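Long-range contact in 11S globulin subunit beta (Cucurbita maxima, PDB 2E9Q), which serves as a seed storage protein, a nutrient reservoir of the pumpkin seed: residues P337-N342 and N408-R413. Sequence-based numbering, arbitrary orientation. Where two conformers were deposited one is given.
Sequences PHYTVN and NLLAGR
The shortest polar bond runs from Asn408 N to Tyr339 O, 2.9 Å with an N-H...O angle of 162°; Tyr339 N returns a bond to Asn408 O at 3.2 Å. This reciprocal pair identifies an antiparallel hydrogen-bonded site, and the CA atoms of His338 and Leu409, 4.4 Å apart, mark the adjoining non-hydrogen-bonded one. A third bond, Leu410 N to Pro337 O (3.0 Å), carries the pairing past the strand end. With chi1 at 65°, the Tyr339 ring swings in beside the Asn408 side chain. One ring face then receives Asn408 CB, 4.1 Å from the centroid and 29° off its normal, a CH-pi contact, while Leu410 CD2 lies at the ring edge, 4.2 Å from Tyr339 CD1. The hydroxyl is hydrogen-bonded to Gly142 O of a second subunit, whose Phe80 stacks on the ring. Cutting Tyr339 back to an alanine is likely to strip Asn408 CB of its aromatic cover and leave that Gly142 carbonyl without its hydroxyl partner. Pro337 CG against Leu410 CB (4.0 Å) extends the apolar packing. Short strand 407-409 thus pairs antiparallel with strand 334-340 in the C-terminal cupin beta-barrel of an 11S globulin, at the interface with a second subunit.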
loop_
_atom_site.group_PDB
_atom_site.type_symbol
_atom_site.label_atom_id
_atom_site.label_comp_id
_atom_site.label_asym_id
_atom_site.label_seq_id
_atom_site.Cartn_x
_atom_site.Cartn_y
_atom_site.Cartn_z
ATOM N N PRO A 337 9.679 -26.295 -13.879
ATOM C CA PRO A 337 9.430 -25.840 -12.510
ATOM C C PRO A 337 9.855 -24.384 -12.399
ATOM O O PRO A 337 10.923 -23.994 -12.865
ATOM C CB PRO A 337 10.299 -26.773 -11.660
ATOM C CG PRO A 337 11.328 -27.306 -12.628
ATOM C CD PRO A 337 10.523 -27.502 -13.879
ATOM N N HIS A 338 9.007 -23.583 -11.776
ATOM C CA HIS A 338 9.297 -22.170 -11.635
ATOM C C HIS A 338 8.367 -21.575 -10.585
ATOM O O HIS A 338 7.427 -22.218 -10.128
ATOM C CB HIS A 338 9.007 -21.465 -12.951
ATOM C CG HIS A 338 7.555 -21.473 -13.301
ATOM N ND1 HIS A 338 6.943 -22.549 -13.900
ATOM C CD2 HIS A 338 6.572 -20.577 -13.045
ATOM C CE1 HIS A 338 5.647 -22.320 -14.000
ATOM N NE2 HIS A 338 5.395 -21.130 -13.489
ATOM N N TYR A 339 8.629 -20.329 -10.228
ATOM C CA TYR A 339 7.785 -19.637 -9.285
ATOM C C TYR A 339 7.785 -18.172 -9.683
ATOM O O TYR A 339 8.699 -17.703 -10.362
ATOM C CB TYR A 339 8.314 -19.809 -7.859
ATOM C CG TYR A 339 9.655 -19.174 -7.622
ATOM C CD1 TYR A 339 10.845 -19.847 -7.925
ATOM C CD2 TYR A 339 9.739 -17.904 -7.068
ATOM C CE1 TYR A 339 12.074 -19.264 -7.666
ATOM C CE2 TYR A 339 10.944 -17.322 -6.815
ATOM C CZ TYR A 339 12.112 -17.994 -7.105
ATOM O OH TYR A 339 13.307 -17.369 -6.806
ATOM N N THR A 340 6.750 -17.448 -9.284
ATOM C CA THR A 340 6.679 -16.041 -9.599
ATOM C C THR A 340 7.153 -15.308 -8.373
ATOM O O THR A 340 6.613 -15.475 -7.280
ATOM C CB THR A 340 5.263 -15.609 -9.938
ATOM O OG1 THR A 340 4.814 -16.353 -11.072
ATOM C CG2 THR A 340 5.226 -14.108 -10.261
ATOM N N VAL A 341 8.167 -14.483 -8.557
ATOM C CA VAL A 341 8.733 -13.774 -7.443
ATOM C C VAL A 341 7.928 -12.603 -6.926
ATOM O O VAL A 341 8.030 -12.265 -5.751
ATOM C CB VAL A 341 10.179 -13.297 -7.769
ATOM C CG1 VAL A 341 10.611 -13.814 -9.148
ATOM C CG2 VAL A 341 10.279 -11.781 -7.691
ATOM N N ASN A 342 7.112 -11.997 -7.778
ATOM C CA ASN A 342 6.392 -10.819 -7.341
ATOM C C ASN A 342 4.876 -10.800 -7.447
ATOM O O ASN A 342 4.278 -9.733 -7.334
ATOM C CB ASN A 342 6.958 -9.606 -8.069
ATOM C CG ASN A 342 6.729 -9.679 -9.559
ATOM O OD1 ASN A 342 6.606 -10.766 -10.126
ATOM N ND2 ASN A 342 6.682 -8.524 -10.207
ATOM N N ASN A 408 10.869 -17.051 -12.212
ATOM C CA ASN A 408 12.218 -17.588 -12.137
ATOM C C ASN A 408 12.138 -19.080 -12.428
ATOM O O ASN A 408 11.332 -19.798 -11.824
ATOM C CB ASN A 408 12.816 -17.384 -10.742
ATOM C CG ASN A 408 13.507 -16.055 -10.592
ATOM O OD1 ASN A 408 14.178 -15.801 -9.591
ATOM N ND2 ASN A 408 13.346 -15.191 -11.588
ATOM N N LEU A 409 12.963 -19.549 -13.356
ATOM C CA LEU A 409 12.975 -20.962 -13.698
ATOM C C LEU A 409 13.979 -21.691 -12.824
ATOM O O LEU A 409 15.013 -21.135 -12.456
ATOM C CB LEU A 409 13.340 -21.153 -15.170
ATOM C CG LEU A 409 12.267 -20.766 -16.188
ATOM C CD1 LEU A 409 11.964 -19.280 -16.085
ATOM C CD2 LEU A 409 12.761 -21.114 -17.588
ATOM N N LEU A 410 13.671 -22.933 -12.480
ATOM C CA LEU A 410 14.579 -23.701 -11.643
ATOM C C LEU A 410 15.622 -24.419 -12.478
ATOM O O LEU A 410 16.761 -24.582 -12.040
ATOM C CB LEU A 410 13.815 -24.708 -10.776
ATOM C CG LEU A 410 13.089 -24.151 -9.546
ATOM C CD1 LEU A 410 14.017 -23.193 -8.810
ATOM C CD2 LEU A 410 11.826 -23.430 -9.960
ATOM N N ALA A 411 15.233 -24.840 -13.677
ATOM C CA ALA A 411 16.154 -25.532 -14.581
ATOM C C ALA A 411 15.961 -25.061 -16.024
ATOM O O ALA A 411 14.884 -24.592 -16.386
ATOM C CB ALA A 411 15.936 -27.030 -14.489
ATOM N N GLY A 412 17.000 -25.189 -16.849
ATOM C CA GLY A 412 16.899 -24.763 -18.239
ATOM C C GLY A 412 18.050 -23.859 -18.623
ATOM O O GLY A 412 18.985 -23.715 -17.840
ATOM N N ARG A 413 17.992 -23.243 -19.807
ATOM C CA ARG A 413 19.076 -22.355 -20.249
ATOM C C ARG A 413 19.324 -21.156 -19.344
ATOM O O ARG A 413 20.477 -20.850 -19.030
ATOM C CB ARG A 413 18.833 -21.867 -21.680
ATOM C CG ARG A 413 19.224 -22.872 -22.756
ATOM C CD ARG A 413 19.614 -22.172 -24.057
ATOM N NE ARG A 413 18.516 -21.403 -24.644
ATOM C CZ ARG A 413 17.431 -21.941 -25.190
ATOM N NH1 ARG A 413 17.286 -23.257 -25.227
ATOM N NH2 ARG A 413 16.489 -21.163 -25.707
#